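Local atomic coordinates of Myo-inositol phosphohydrolase (Mitsuokella multacida, PDB entry 4WU3), a protein that probably removes phosphate groups from myo-inositol hexakisphosphate (phytate) by hydrolysis as a protein-tyrosine-phosphatase-like enzyme, and binds inositol-(1,3,4,5)-tetrakisphosphate. Residues 82-87 and 262-267; 228-233 and 315-320; 248-253 and 280-285; 256-261 and 309-314. The protein carries 2 engineered substitutions. One frame throughout, in Å; residues are numbered along the deposited sequence.

Interaction 1: 82-87 and 262-267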
loop_
_atom_site.group_PDB
_atom_site.type_symbol
_atom_site.label_atom_id
_atom_site.label_comp_id
_atom_site.label_asym_id
_atom_site.label_seq_id
_atom_site.Cartn_x
_atom_site.Cartn_y
_atom_site.Cartn_z
ATOM N N THR A 82 27.373 5.080 -15.685
ATOM C CA THR A 82 27.873 6.246 -16.382
ATOM C C THR A 82 27.506 7.502 -15.610
ATOM O O THR A 82 26.449 7.548 -14.988
ATOM C CB THR A 82 27.253 6.324 -17.785
ATOM O OG1 THR A 82 27.696 7.505 -18.454
ATOM C CG2 THR A 82 25.749 6.344 -17.691
ATOM N N ARG A 83 28.382 8.510 -15.654
ATOM C CA ARG A 83 28.132 9.802 -15.008
ATOM C C ARG A 83 27.552 10.794 -16.007
ATOM O O ARG A 83 27.378 11.968 -15.692
ATOM C CB ARG A 83 29.422 10.385 -14.419
ATOM C CG ARG A 83 29.939 9.678 -13.169
ATOM C CD ARG A 83 31.043 10.477 -12.493
ATOM N NE ARG A 83 30.589 11.825 -12.161
ATOM C CZ ARG A 83 29.930 12.139 -11.054
ATOM N NH1 ARG A 83 29.544 13.370 -10.835
ATOM N NH2 ARG A 83 29.644 11.229 -10.156
ATOM N N LYS A 84 27.253 10.329 -17.217
ATOM C CA LYS A 84 26.844 11.243 -18.279
ATOM C C LYS A 84 25.637 12.107 -17.899
ATOM O O LYS A 84 24.604 11.602 -17.448
ATOM C CB LYS A 84 26.546 10.493 -19.575
ATOM C CG LYS A 84 26.011 11.422 -20.649
ATOM C CD LYS A 84 25.893 10.751 -22.000
ATOM C CE LYS A 84 25.647 11.797 -23.074
ATOM N NZ LYS A 84 25.578 11.187 -24.428
ATOM N N GLY A 85 25.792 13.415 -18.095
ATOM C CA GLY A 85 24.736 14.384 -17.834
ATOM C C GLY A 85 24.627 14.874 -16.396
ATOM O O GLY A 85 23.905 15.832 -16.126
ATOM N N MET A 86 25.338 14.244 -15.467
ATOM C CA MET A 86 25.183 14.576 -14.051
ATOM C C MET A 86 25.651 15.982 -13.688
ATOM O O MET A 86 25.043 16.649 -12.848
ATOM C CB MET A 86 25.947 13.577 -13.184
ATOM C CG MET A 86 25.352 12.185 -13.209
ATOM S SD MET A 86 26.078 11.125 -11.958
ATOM C CE MET A 86 25.189 11.673 -10.493
ATOM N N ASP A 87 26.737 16.426 -14.305
ATOM C CA ASP A 87 27.409 17.640 -13.860
ATOM C C ASP A 87 26.717 18.938 -14.309
ATOM O O ASP A 87 27.047 20.024 -13.809
ATOM C CB ASP A 87 28.871 17.615 -14.309
ATOM C CG ASP A 87 29.692 16.563 -13.569
ATOM O OD1 ASP A 87 29.137 15.861 -12.696
ATOM O OD2 ASP A 87 30.903 16.440 -13.851
ATOM N N ALA A 262 17.069 11.144 -19.704
ATOM C CA ALA A 262 16.458 9.869 -20.051
ATOM C C ALA A 262 16.893 9.417 -21.440
ATOM O O ALA A 262 17.021 8.219 -21.679
ATOM C CB ALA A 262 14.942 9.945 -19.968
ATOM N N LYS A 263 17.136 10.370 -22.341
ATOM C CA LYS A 263 17.458 10.060 -23.738
ATOM C C LYS A 263 18.769 9.313 -23.892
ATOM O O LYS A 263 18.933 8.517 -24.812
ATOM C CB LYS A 263 17.570 11.342 -24.568
ATOM C CG LYS A 263 16.253 12.001 -24.912
ATOM C CD LYS A 263 16.478 13.336 -25.611
ATOM C CE LYS A 263 15.181 14.122 -25.730
ATOM N NZ LYS A 263 15.332 15.364 -26.535
ATOM N N ASP A 264 19.706 9.597 -22.999
ATOM C CA ASP A 264 21.070 9.126 -23.146
ATOM C C ASP A 264 21.463 8.118 -22.089
ATOM O O ASP A 264 22.470 7.439 -22.239
ATOM C CB ASP A 264 22.021 10.316 -23.076
ATOM C CG ASP A 264 21.707 11.358 -24.123
ATOM O OD1 ASP A 264 21.457 10.977 -25.287
ATOM O OD2 ASP A 264 21.696 12.556 -23.782
ATOM N N VAL A 265 20.672 8.022 -21.022
ATOM C CA VAL A 265 21.032 7.189 -19.867
ATOM C C VAL A 265 19.908 6.228 -19.499
ATOM O O VAL A 265 18.732 6.588 -19.512
ATOM C CB VAL A 265 21.391 8.078 -18.650
ATOM C CG1 VAL A 265 21.787 7.240 -17.454
ATOM C CG2 VAL A 265 22.515 9.032 -19.021
ATOM N N SER A 266 20.270 5.002 -19.151
ATOM C CA SER A 266 19.269 3.997 -18.840
ATOM C C SER A 266 18.611 4.247 -17.490
ATOM O O SER A 266 19.171 4.901 -16.609
ATOM C CB SER A 266 19.894 2.616 -18.836
ATOM O OG SER A 266 20.727 2.471 -17.704
ATOM N N PHE A 267 17.412 3.711 -17.337
ATOM C CA PHE A 267 16.680 3.804 -16.087
ATOM C C PHE A 267 17.503 3.258 -14.924
ATOM O O PHE A 267 17.644 3.910 -13.890
ATOM C CB PHE A 267 15.340 3.058 -16.196
ATOM C CG PHE A 267 14.604 2.966 -14.896
ATOM C CD1 PHE A 267 13.978 4.080 -14.361
ATOM C CD2 PHE A 267 14.548 1.776 -14.207
ATOM C CE1 PHE A 267 13.315 4.006 -13.158
ATOM C CE2 PHE A 267 13.890 1.695 -13.003
ATOM C CZ PHE A 267 13.281 2.812 -12.473
#

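Interaction 2: 228-233 and 315-320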
loop_
_atom_site.group_PDB
_atom_site.type_symbol
_atom_site.label_atom_id
_atom_site.label_comp_id
_atom_site.label_asym_id
_atom_site.label_seq_id
_atom_site.Cartn_x
_atom_site.Cartn_y
_atom_site.Cartn_z
ATOM N N PHE A 228 5.370 23.567 -13.489
ATOM C CA PHE A 228 6.394 24.421 -12.873
ATOM C C PHE A 228 7.747 24.260 -13.572
ATOM O O PHE A 228 8.452 25.234 -13.869
ATOM C CB PHE A 228 6.525 24.052 -11.396
ATOM C CG PHE A 228 7.825 24.463 -10.755
ATOM C CD1 PHE A 228 8.052 25.783 -10.381
ATOM C CD2 PHE A 228 8.799 23.515 -10.465
ATOM C CE1 PHE A 228 9.243 26.149 -9.766
ATOM C CE2 PHE A 228 9.982 23.875 -9.832
ATOM C CZ PHE A 228 10.205 25.196 -9.489
ATOM N N TYR A 229 8.120 23.016 -13.826
ATOM C CA TYR A 229 9.411 22.722 -14.420
ATOM C C TYR A 229 9.556 23.384 -15.782
ATOM O O TYR A 229 10.591 23.978 -16.098
ATOM C CB TYR A 229 9.594 21.212 -14.549
ATOM C CG TYR A 229 10.906 20.806 -15.182
ATOM C CD1 TYR A 229 12.064 20.703 -14.421
ATOM C CD2 TYR A 229 10.985 20.523 -16.532
ATOM C CE1 TYR A 229 13.261 20.319 -14.994
ATOM C CE2 TYR A 229 12.182 20.152 -17.114
ATOM C CZ TYR A 229 13.314 20.055 -16.342
ATOM O OH TYR A 229 14.510 19.670 -16.914
ATOM N N LYS A 230 8.514 23.271 -16.593
ATOM C CA LYS A 230 8.535 23.801 -17.947
ATOM C C LYS A 230 8.575 25.325 -18.000
ATOM O O LYS A 230 8.928 25.901 -19.021
ATOM C CB LYS A 230 7.320 23.291 -18.711
ATOM C CG LYS A 230 7.405 21.807 -19.025
ATOM C CD LYS A 230 6.032 21.192 -19.225
ATOM C CE LYS A 230 5.415 21.637 -20.538
ATOM N NZ LYS A 230 4.076 21.016 -20.732
ATOM N N SER A 231 8.220 25.978 -16.901
ATOM C CA SER A 231 8.206 27.424 -16.875
ATOM C C SER A 231 9.501 27.987 -16.299
ATOM O O SER A 231 9.632 29.196 -16.180
ATOM C CB SER A 231 7.015 27.929 -16.057
ATOM O OG SER A 231 7.263 27.757 -14.666
ATOM N N LEU A 232 10.457 27.127 -15.946
ATOM C CA LEU A 232 11.684 27.598 -15.305
ATOM C C LEU A 232 12.613 28.300 -16.270
ATOM O O LEU A 232 12.721 27.917 -17.416
ATOM C CB LEU A 232 12.458 26.448 -14.674
ATOM C CG LEU A 232 11.822 25.900 -13.416
ATOM C CD1 LEU A 232 12.580 24.670 -12.933
ATOM C CD2 LEU A 232 11.788 26.993 -12.368
ATOM N N PRO A 233 13.296 29.331 -15.787
ATOM C CA PRO A 233 14.351 29.859 -16.594
ATOM C C PRO A 233 15.471 28.856 -16.721
ATOM O O PRO A 233 15.722 28.044 -15.847
ATOM C CB PRO A 233 14.811 31.112 -15.839
ATOM C CG PRO A 233 14.187 31.052 -14.499
ATOM C CD PRO A 233 12.988 30.171 -14.621
ATOM N N PRO A 315 9.353 13.395 -25.137
ATOM C CA PRO A 315 10.482 14.284 -24.867
ATOM C C PRO A 315 10.119 15.761 -24.968
ATOM O O PRO A 315 10.864 16.603 -24.498
ATOM C CB PRO A 315 11.513 13.889 -25.935
ATOM C CG PRO A 315 10.734 13.234 -27.019
ATOM C CD PRO A 315 9.569 12.574 -26.341
ATOM N N ASP A 316 8.970 16.065 -25.555
ATOM C CA ASP A 316 8.461 17.440 -25.577
ATOM C C ASP A 316 7.588 17.783 -24.352
ATOM O O ASP A 316 7.228 18.946 -24.146
ATOM C CB ASP A 316 7.668 17.687 -26.869
ATOM C CG ASP A 316 6.516 16.668 -27.079
ATOM O OD1 ASP A 316 6.310 15.761 -26.229
ATOM O OD2 ASP A 316 5.818 16.784 -28.117
ATOM N N LEU A 317 7.243 16.775 -23.553
ATOM C CA LEU A 317 6.408 16.973 -22.361
ATOM C C LEU A 317 5.060 17.611 -22.696
ATOM O O LEU A 317 4.455 18.295 -21.869
ATOM C CB LEU A 317 7.137 17.830 -21.323
ATOM C CG LEU A 317 8.554 17.387 -20.955
ATOM C CD1 LEU A 317 9.198 18.396 -20.011
ATOM C CD2 LEU A 317 8.547 16.010 -20.323
ATOM N N LYS A 318 4.581 17.363 -23.905
ATOM C CA LYS A 318 3.352 17.991 -24.386
ATOM C C LYS A 318 2.106 17.383 -23.739
ATOM O O LYS A 318 1.304 18.086 -23.139
ATOM C CB LYS A 318 3.292 17.878 -25.910
ATOM C CG LYS A 318 2.123 18.594 -26.558
ATOM C CD LYS A 318 2.194 18.476 -28.078
ATOM C CE LYS A 318 0.904 18.920 -28.747
ATOM N NZ LYS A 318 0.713 20.395 -28.662
ATOM N N THR A 319 1.937 16.076 -23.877
ATOM C CA THR A 319 0.845 15.377 -23.210
ATOM C C THR A 319 1.148 15.343 -21.721
ATOM O O THR A 319 2.240 14.945 -21.316
ATOM C CB THR A 319 0.727 13.926 -23.698
ATOM O OG1 THR A 319 0.590 13.892 -25.121
ATOM C CG2 THR A 319 -0.456 13.232 -23.057
ATOM N N PRO A 320 0.190 15.775 -20.897
ATOM C CA PRO A 320 0.414 15.746 -19.454
ATOM C C PRO A 320 0.666 14.319 -18.966
ATOM O O PRO A 320 0.170 13.366 -19.575
ATOM C CB PRO A 320 -0.904 16.285 -18.875
ATOM C CG PRO A 320 -1.546 17.044 -19.992
ATOM C CD PRO A 320 -1.121 16.344 -21.253
#

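Interaction 3: 248-253 and 280-285. With PO4 (phosphate ion), chain G.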
loop_
_atom_site.group_PDB
_atom_site.type_symbol
_atom_site.label_atom_id
_atom_site.label_comp_id
_atom_site.label_asym_id
_atom_site.label_seq_id
_atom_site.Cartn_x
_atom_site.Cartn_y
_atom_site.Cartn_z
ATOM N N ARG A 248 10.949 10.869 -0.526
ATOM C CA ARG A 248 10.326 11.814 -1.439
ATOM C C ARG A 248 11.398 12.590 -2.170
ATOM O O ARG A 248 11.252 12.882 -3.362
ATOM C CB ARG A 248 9.388 12.770 -0.697
ATOM C CG ARG A 248 8.154 12.103 -0.133
ATOM C CD ARG A 248 7.465 12.978 0.916
ATOM N NE ARG A 248 8.214 13.082 2.174
ATOM C CZ ARG A 248 7.819 13.816 3.211
ATOM N NH1 ARG A 248 8.549 13.855 4.317
ATOM N NH2 ARG A 248 6.690 14.524 3.141
ATOM N N THR A 249 12.483 12.915 -1.467
ATOM C CA THR A 249 13.580 13.679 -2.072
ATOM C C THR A 249 14.247 12.880 -3.193
ATOM O O THR A 249 14.519 13.409 -4.267
ATOM C CB THR A 249 14.615 14.131 -1.019
ATOM O OG1 THR A 249 14.047 15.163 -0.201
ATOM C CG2 THR A 249 15.858 14.687 -1.673
ATOM N N THR A 250 14.477 11.597 -2.966
ATOM C CA THR A 250 15.155 10.774 -3.963
ATOM C C THR A 250 14.272 10.490 -5.169
ATOM O O THR A 250 14.757 10.433 -6.293
ATOM C CB THR A 250 15.658 9.462 -3.351
ATOM O OG1 THR A 250 16.601 9.777 -2.323
ATOM C CG2 THR A 250 16.336 8.588 -4.401
ATOM N N ILE A 251 12.975 10.321 -4.940
ATOM C CA ILE A 251 12.050 10.211 -6.041
ATOM C C ILE A 251 12.218 11.401 -6.967
ATOM O O ILE A 251 12.267 11.232 -8.187
ATOM C CB ILE A 251 10.578 10.184 -5.578
ATOM C CG1 ILE A 251 10.234 8.834 -4.952
ATOM C CG2 ILE A 251 9.662 10.463 -6.754
ATOM C CD1 ILE A 251 8.931 8.850 -4.184
ATOM N N PHE A 252 12.295 12.603 -6.406
ATOM C CA PHE A 252 12.347 13.788 -7.252
ATOM C C PHE A 252 13.716 14.091 -7.843
ATOM O O PHE A 252 13.802 14.726 -8.898
ATOM C CB PHE A 252 11.773 15.008 -6.551
ATOM C CG PHE A 252 10.298 15.080 -6.649
ATOM C CD1 PHE A 252 9.515 14.227 -5.911
ATOM C CD2 PHE A 252 9.689 15.972 -7.513
ATOM C CE1 PHE A 252 8.137 14.264 -6.021
ATOM C CE2 PHE A 252 8.319 16.013 -7.639
ATOM C CZ PHE A 252 7.548 15.158 -6.894
ATOM N N MET A 253 14.771 13.630 -7.185
ATOM C CA MET A 253 16.120 13.699 -7.747
ATOM C C MET A 253 16.225 12.773 -8.952
ATOM O O MET A 253 16.859 13.114 -9.960
ATOM C CB MET A 253 17.162 13.312 -6.698
ATOM C CG MET A 253 17.511 14.446 -5.749
ATOM S SD MET A 253 18.332 15.817 -6.589
ATOM C CE MET A 253 20.016 15.208 -6.627
ATOM N N VAL A 280 19.362 6.728 -0.801
ATOM C CA VAL A 280 18.333 5.741 -1.131
ATOM C C VAL A 280 18.421 5.184 -2.551
ATOM O O VAL A 280 18.617 5.923 -3.536
ATOM C CB VAL A 280 16.911 6.310 -0.917
ATOM C CG1 VAL A 280 15.861 5.294 -1.331
ATOM C CG2 VAL A 280 16.721 6.691 0.534
ATOM N N ASP A 281 18.274 3.860 -2.616
ATOM C CA ASP A 281 18.098 3.109 -3.859
ATOM C C ASP A 281 16.615 2.716 -4.000
ATOM O O ASP A 281 16.124 1.804 -3.337
ATOM C CB ASP A 281 18.984 1.861 -3.834
ATOM C CG ASP A 281 18.921 1.059 -5.123
ATOM O OD1 ASP A 281 18.040 1.321 -5.981
ATOM O OD2 ASP A 281 19.763 0.150 -5.264
ATOM N N LEU A 282 15.906 3.420 -4.870
ATOM C CA LEU A 282 14.474 3.208 -5.035
ATOM C C LEU A 282 14.111 1.805 -5.515
ATOM O O LEU A 282 12.967 1.399 -5.374
ATOM C CB LEU A 282 13.898 4.248 -5.999
ATOM C CG LEU A 282 13.983 5.672 -5.480
ATOM C CD1 LEU A 282 13.427 6.630 -6.509
ATOM C CD2 LEU A 282 13.223 5.773 -4.177
ATOM N N SER A 283 15.069 1.060 -6.060
ATOM C CA SER A 283 14.796 -0.306 -6.510
ATOM C C SER A 283 14.956 -1.344 -5.390
ATOM O O SER A 283 14.671 -2.530 -5.574
ATOM C CB SER A 283 15.708 -0.672 -7.682
ATOM O OG SER A 283 17.039 -0.866 -7.253
ATOM N N GLU A 284 15.419 -0.905 -4.231
ATOM C CA GLU A 284 15.630 -1.822 -3.134
ATOM C C GLU A 284 14.350 -2.004 -2.329
ATOM O O GLU A 284 13.823 -1.058 -1.739
ATOM C CB GLU A 284 16.758 -1.327 -2.229
ATOM C CG GLU A 284 17.248 -2.359 -1.232
ATOM C CD GLU A 284 18.488 -1.907 -0.478
ATOM O OE1 GLU A 284 19.302 -1.146 -1.049
ATOM O OE2 GLU A 284 18.653 -2.321 0.689
ATOM N N ILE A 285 13.856 -3.236 -2.325
ATOM C CA ILE A 285 12.770 -3.631 -1.452
ATOM C C ILE A 285 13.355 -4.549 -0.375
ATOM O O ILE A 285 13.461 -5.765 -0.569
ATOM C CB ILE A 285 11.673 -4.372 -2.232
ATOM C CG1 ILE A 285 11.431 -3.699 -3.588
ATOM C CG2 ILE A 285 10.390 -4.433 -1.419
ATOM C CD1 ILE A 285 10.883 -2.289 -3.491
HETATM P P PO4 G . 11.542 11.632 3.341
HETATM O O1 PO4 G . 11.935 10.330 3.999
HETATM O O2 PO4 G . 12.777 12.144 2.635
HETATM O O3 PO4 G . 11.057 12.628 4.361
HETATM O O4 PO4 G . 10.438 11.448 2.315
HETATM O O HOH W 1 19.354 9.033 -2.796
#

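Interaction 4: 256-261 and 309-314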
loop_
_atom_site.group_PDB
_atom_site.type_symbol
_atom_site.label_atom_id
_atom_site.label_comp_id
_atom_site.label_asym_id
_atom_site.label_seq_id
_atom_site.Cartn_x
_atom_site.Cartn_y
_atom_site.Cartn_z
ATOM N N HIS A 256 14.204 14.398 -11.790
ATOM C CA HIS A 256 15.027 15.457 -12.370
ATOM C C HIS A 256 16.053 14.873 -13.344
ATOM O O HIS A 256 16.165 15.319 -14.487
ATOM C CB HIS A 256 15.729 16.230 -11.242
ATOM C CG HIS A 256 16.348 17.526 -11.672
ATOM N ND1 HIS A 256 15.695 18.737 -11.567
ATOM C CD2 HIS A 256 17.565 17.800 -12.191
ATOM C CE1 HIS A 256 16.482 19.700 -12.016
ATOM N NE2 HIS A 256 17.625 19.158 -12.392
ATOM N N ASP A 257 16.792 13.867 -12.878
ATOM C CA ASP A 257 17.819 13.205 -13.681
ATOM C C ASP A 257 17.177 12.690 -14.973
ATOM O O ASP A 257 17.714 12.863 -16.064
ATOM C CB ASP A 257 18.427 12.061 -12.871
ATOM C CG ASP A 257 19.755 11.568 -13.424
ATOM O OD1 ASP A 257 20.042 11.776 -14.621
ATOM O OD2 ASP A 257 20.515 10.941 -12.658
ATOM N N ILE A 258 16.001 12.080 -14.845
ATOM C CA ILE A 258 15.276 11.552 -15.995
ATOM C C ILE A 258 14.883 12.648 -16.997
ATOM O O ILE A 258 15.025 12.483 -18.212
ATOM C CB ILE A 258 14.004 10.818 -15.525
ATOM C CG1 ILE A 258 14.368 9.432 -14.968
ATOM C CG2 ILE A 258 12.998 10.723 -16.657
ATOM C CD1 ILE A 258 13.290 8.830 -14.092
ATOM N N LEU A 259 14.380 13.764 -16.487
ATOM C CA LEU A 259 14.009 14.903 -17.336
ATOM C C LEU A 259 15.206 15.468 -18.110
ATOM O O LEU A 259 15.051 15.967 -19.225
ATOM C CB LEU A 259 13.381 16.009 -16.496
ATOM C CG LEU A 259 11.929 15.784 -16.080
ATOM C CD1 LEU A 259 11.531 16.728 -14.958
ATOM C CD2 LEU A 259 11.010 15.945 -17.288
ATOM N N LYS A 260 16.392 15.390 -17.522
ATOM C CA LYS A 260 17.594 15.878 -18.183
ATOM C C LYS A 260 18.262 14.821 -19.066
ATOM O O LYS A 260 18.897 15.158 -20.045
ATOM C CB LYS A 260 18.618 16.348 -17.150
ATOM C CG LYS A 260 18.162 17.486 -16.270
ATOM C CD LYS A 260 18.011 18.762 -17.063
ATOM C CE LYS A 260 17.687 19.908 -16.124
ATOM N NZ LYS A 260 17.679 21.228 -16.814
ATOM N N ASN A 261 18.126 13.547 -18.726
ATOM C CA ASN A 261 19.022 12.555 -19.283
ATOM C C ASN A 261 18.389 11.266 -19.775
ATOM O O ASN A 261 19.100 10.368 -20.212
ATOM C CB ASN A 261 20.075 12.204 -18.238
ATOM C CG ASN A 261 20.912 13.397 -17.829
ATOM O OD1 ASN A 261 21.458 14.102 -18.675
ATOM N ND2 ASN A 261 21.027 13.626 -16.522
ATOM N N ASP A 309 9.523 6.050 -18.605
ATOM C CA ASP A 309 8.833 5.730 -19.853
ATOM C C ASP A 309 8.113 6.947 -20.436
ATOM O O ASP A 309 8.152 7.159 -21.637
ATOM C CB ASP A 309 7.833 4.585 -19.643
ATOM C CG ASP A 309 8.505 3.270 -19.366
ATOM O OD1 ASP A 309 9.716 3.185 -19.575
ATOM O OD2 ASP A 309 7.833 2.321 -18.921
ATOM N N TYR A 310 7.458 7.731 -19.585
ATOM C CA TYR A 310 6.724 8.909 -20.029
ATOM C C TYR A 310 7.660 9.927 -20.671
ATOM O O TYR A 310 7.378 10.453 -21.751
ATOM C CB TYR A 310 5.998 9.572 -18.861
ATOM C CG TYR A 310 5.593 10.993 -19.152
ATOM C CD1 TYR A 310 4.540 11.270 -20.007
ATOM C CD2 TYR A 310 6.267 12.064 -18.568
ATOM C CE1 TYR A 310 4.169 12.566 -20.278
ATOM C CE2 TYR A 310 5.894 13.366 -18.832
ATOM C CZ TYR A 310 4.846 13.610 -19.688
ATOM O OH TYR A 310 4.484 14.908 -19.972
ATOM N N VAL A 311 8.776 10.207 -20.013
ATOM C CA VAL A 311 9.731 11.153 -20.558
ATOM C C VAL A 311 10.341 10.585 -21.845
ATOM O O VAL A 311 10.510 11.311 -22.827
ATOM C CB VAL A 311 10.809 11.541 -19.536
ATOM C CG1 VAL A 311 11.823 12.491 -20.167
ATOM C CG2 VAL A 311 10.155 12.217 -18.335
ATOM N N LYS A 312 10.641 9.292 -21.857
ATOM C CA LYS A 312 11.165 8.664 -23.067
ATOM C C LYS A 312 10.227 8.817 -24.259
ATOM O O LYS A 312 10.651 9.200 -25.349
ATOM C CB LYS A 312 11.440 7.186 -22.829
ATOM C CG LYS A 312 12.819 6.929 -22.266
ATOM C CD LYS A 312 13.882 7.045 -23.342
ATOM C CE LYS A 312 14.476 5.687 -23.664
ATOM N NZ LYS A 312 15.789 5.850 -24.332
ATOM N N GLU A 313 8.950 8.533 -24.043
ATOM C CA GLU A 313 7.960 8.613 -25.116
ATOM C C GLU A 313 7.523 10.042 -25.423
ATOM O O GLU A 313 7.044 10.306 -26.514
ATOM C CB GLU A 313 6.726 7.769 -24.773
ATOM C CG GLU A 313 6.983 6.268 -24.820
ATOM C CD GLU A 313 5.999 5.464 -23.985
ATOM O OE1 GLU A 313 4.799 5.830 -23.935
ATOM O OE2 GLU A 313 6.438 4.464 -23.374
ATOM N N ASN A 314 7.682 10.956 -24.470
ATOM C CA ASN A 314 7.201 12.320 -24.645
ATOM C C ASN A 314 8.280 13.361 -24.331
ATOM O O ASN A 314 8.139 14.128 -23.382
ATOM C CB ASN A 314 5.997 12.581 -23.745
ATOM C CG ASN A 314 4.847 11.615 -23.986
ATOM O OD1 ASN A 314 3.938 11.886 -24.777
ATOM N ND2 ASN A 314 4.860 10.497 -23.274
#

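Interaction 1: 82-87 and 262-267
T82 and K84, in the turn-rich loop that leads to strand 91-94, lie against D264 and V265 in the short link joining helix 247-261 to helix 267-276. V265 is the buried member, and its two methyls part to serve different neighbours. CG1 faces the methyl CG2 of T82 at 4.1 Å, the two side chains meeting aslant. CG2 instead lies 3.7 Å from K84 O, so the second branch rests on backbone. With CG1 anti to its own N (chi1 -179°), V265 sets one methyl toward each of these partners.

Two turns shape the loop. T82 OG1 accepts from K84 N at 3.1 Å, an ST turn, and a type II beta turn runs from R83 to M86, with G85 at positive phi. Were T82 exchanged for an alanine, K84 N would probably lose that acceptor and a gap would be likely to open beside V265 CG1. R273, on helix 267-276, donates through NH1 to the carbonyls of both T82 and K84, tying the loop to that helix.

Further out, the extended K84 chain passes the D264 side chain, CE coming to 3.9 Å from D264 CB. K84 NZ stands 4.2 Å from D264 OD2, too far for a salt bridge, so any attraction between the charges is probably weak. S266 then starts helix 267-276 as its N-cap, OG accepting from the backbone N of D269.

Interaction 2: 228-233 and 315-320
K230 and L317 lie alongside each other and run in opposite directions, so that the lysine's aliphatic part covers the leucine while its amine reaches past to the leucine backbone. K230 CG lies 4.0 Å from L317 CD1, and one carbon further on CD comes to 4.1 Å from L317 CB. A bend at chi3 (72°) in an otherwise extended chain then delivers the amine: K230 NZ donates to L317 O at 3.0 Å. It reaches that oxygen from 34° off the carbonyl plane. The same NZ forms a salt bridge with E227, one turn back on its own helix, so the charge is held between a carboxylate and a carbonyl at the protein surface.

The same leucine methyl serves a second neighbour. L317 CD1 approaches the Y229 ring obliquely, 4.5 Å from CD2, and the leucine side chain also touches L259 of helix 247-261. L317 has left-handed backbone angles (phi 58°, psi 29°), in a loop where D316 and K318 set off away from the 228-233 segment.

Next to K230, F228 O accepts from both S231 N and S231 OG, which come from the same face of its plane. The arrangement is surface packing in the helical layer of the PTP-like domain, where the loop between helices 291-313 and 321-327 folds over the C-terminal end of helix 219-230.

Interaction 3: 248-253 and 280-285
T250 meets the 280-285 loop with all three of its side-chain heavy atoms. CB comes first, 4.2 Å from V280 CB. The hydroxyl OG1 sits on the backbone-N side (chi1 -61°), where it is bonded to M246 O one turn back. OG1 also accepts from a water at 2.9 Å, and this water accepts from V280 N, bridging helix and loop. The other branch, CG2, points anti to the backbone N and into the loop, with V280 O at 3.6 Å. L282 CG lies beyond it at 3.9 Å, the threonine methyl and the leucine lying antiparallel side by side.

L282 continues the contact along the helix. Its CD1 reaches I251 CA at 3.9 Å, with the isoleucine roughly perpendicular to the leucine. An Asx turn shapes the loop here, D281 OD1 taking both S283 N and S283 OG from one face of the carboxylate.

R248, at the start of this helical segment, holds a phosphate ion, probably from the crystallisation liquor, in nearly straight bonds. Its backbone N and NE both donate to O4, while NH1 donates to O3 at 2.8 Å, so the anion lies at the guanidinium edge. S242 OG, A244 N and M246 N add their bonds to the ion. This cradle of loop N-H groups closed by an arginine at the helix start is the P-loop of the protein tyrosine phosphatases.

Interaction 4: 256-261 and 309-314
D257 OD1 is gripped twice: N261 ND2, four residues on, donates to it at 2.8 Å, and R273 NH2 of helix 267-276 makes a salt bridge to it. The amide comes in on the anti side, 33° out of the carboxylate plane, while the other oxygen, OD2, is bonded to Q274. This polar cluster ties helix 247-261 to helix 267-276. The helix 291-313 side of helix 247-261 is apolar, and there V311 faces I258 and L259.

V311 carries nearly all of the contact from its helix. Its CG2 lies 3.6 Å from I258 CG2, methyl against methyl, the side chains crossing aslant. The same CG2 touches L259 CD2 at 4.0 Å, and this second pair crosses nearly perpendicularly. V311 CG1, anti to its backbone N (chi1 178°), reaches the I258 backbone, 3.8 Å from I258 O. The backbones come close, L259 CA and V311 CA being 6.5 Å apart. With an alanine in place of V311 both methyls go, and I258 CG2 and L259 CD2 would probably face a gap between the two helices.

N314, the first residue past helix 291-313, folds its ND2 back to Y310 O at 2.9 Å, in the carbonyl plane and on a lone pair. With these polar groups bonded close by in their own segment or to other neighbours, the two helices are joined here by close, nondirectional apolar contact, so the fit depends on shape rather than charge.

Overall arrangement
Helix 247-261 connects the set: its phosphate-binding start lies in interaction 3, its last turns in interaction 4, whose centre is about 16 Å away, and the link that follows it in interaction 1. Interactions 1 and 4 touch, centres about 10 Å apart, with A262 CB 4.0 Å from V311 CG1. Interaction 2 joins interaction 4 through T319 O and Y310 OH, 2.6 Å apart and probably hydrogen-bonded, and meets interaction 1 where K263 packs on P315. Interaction 3 reaches the phosphate site at R248, and its V280 side chain is about 8 Å from a bound inositol-(1,3,4,5)-tetrakisphosphate. The other three pack helices and loops away from that site, around the later part of helix 247-261.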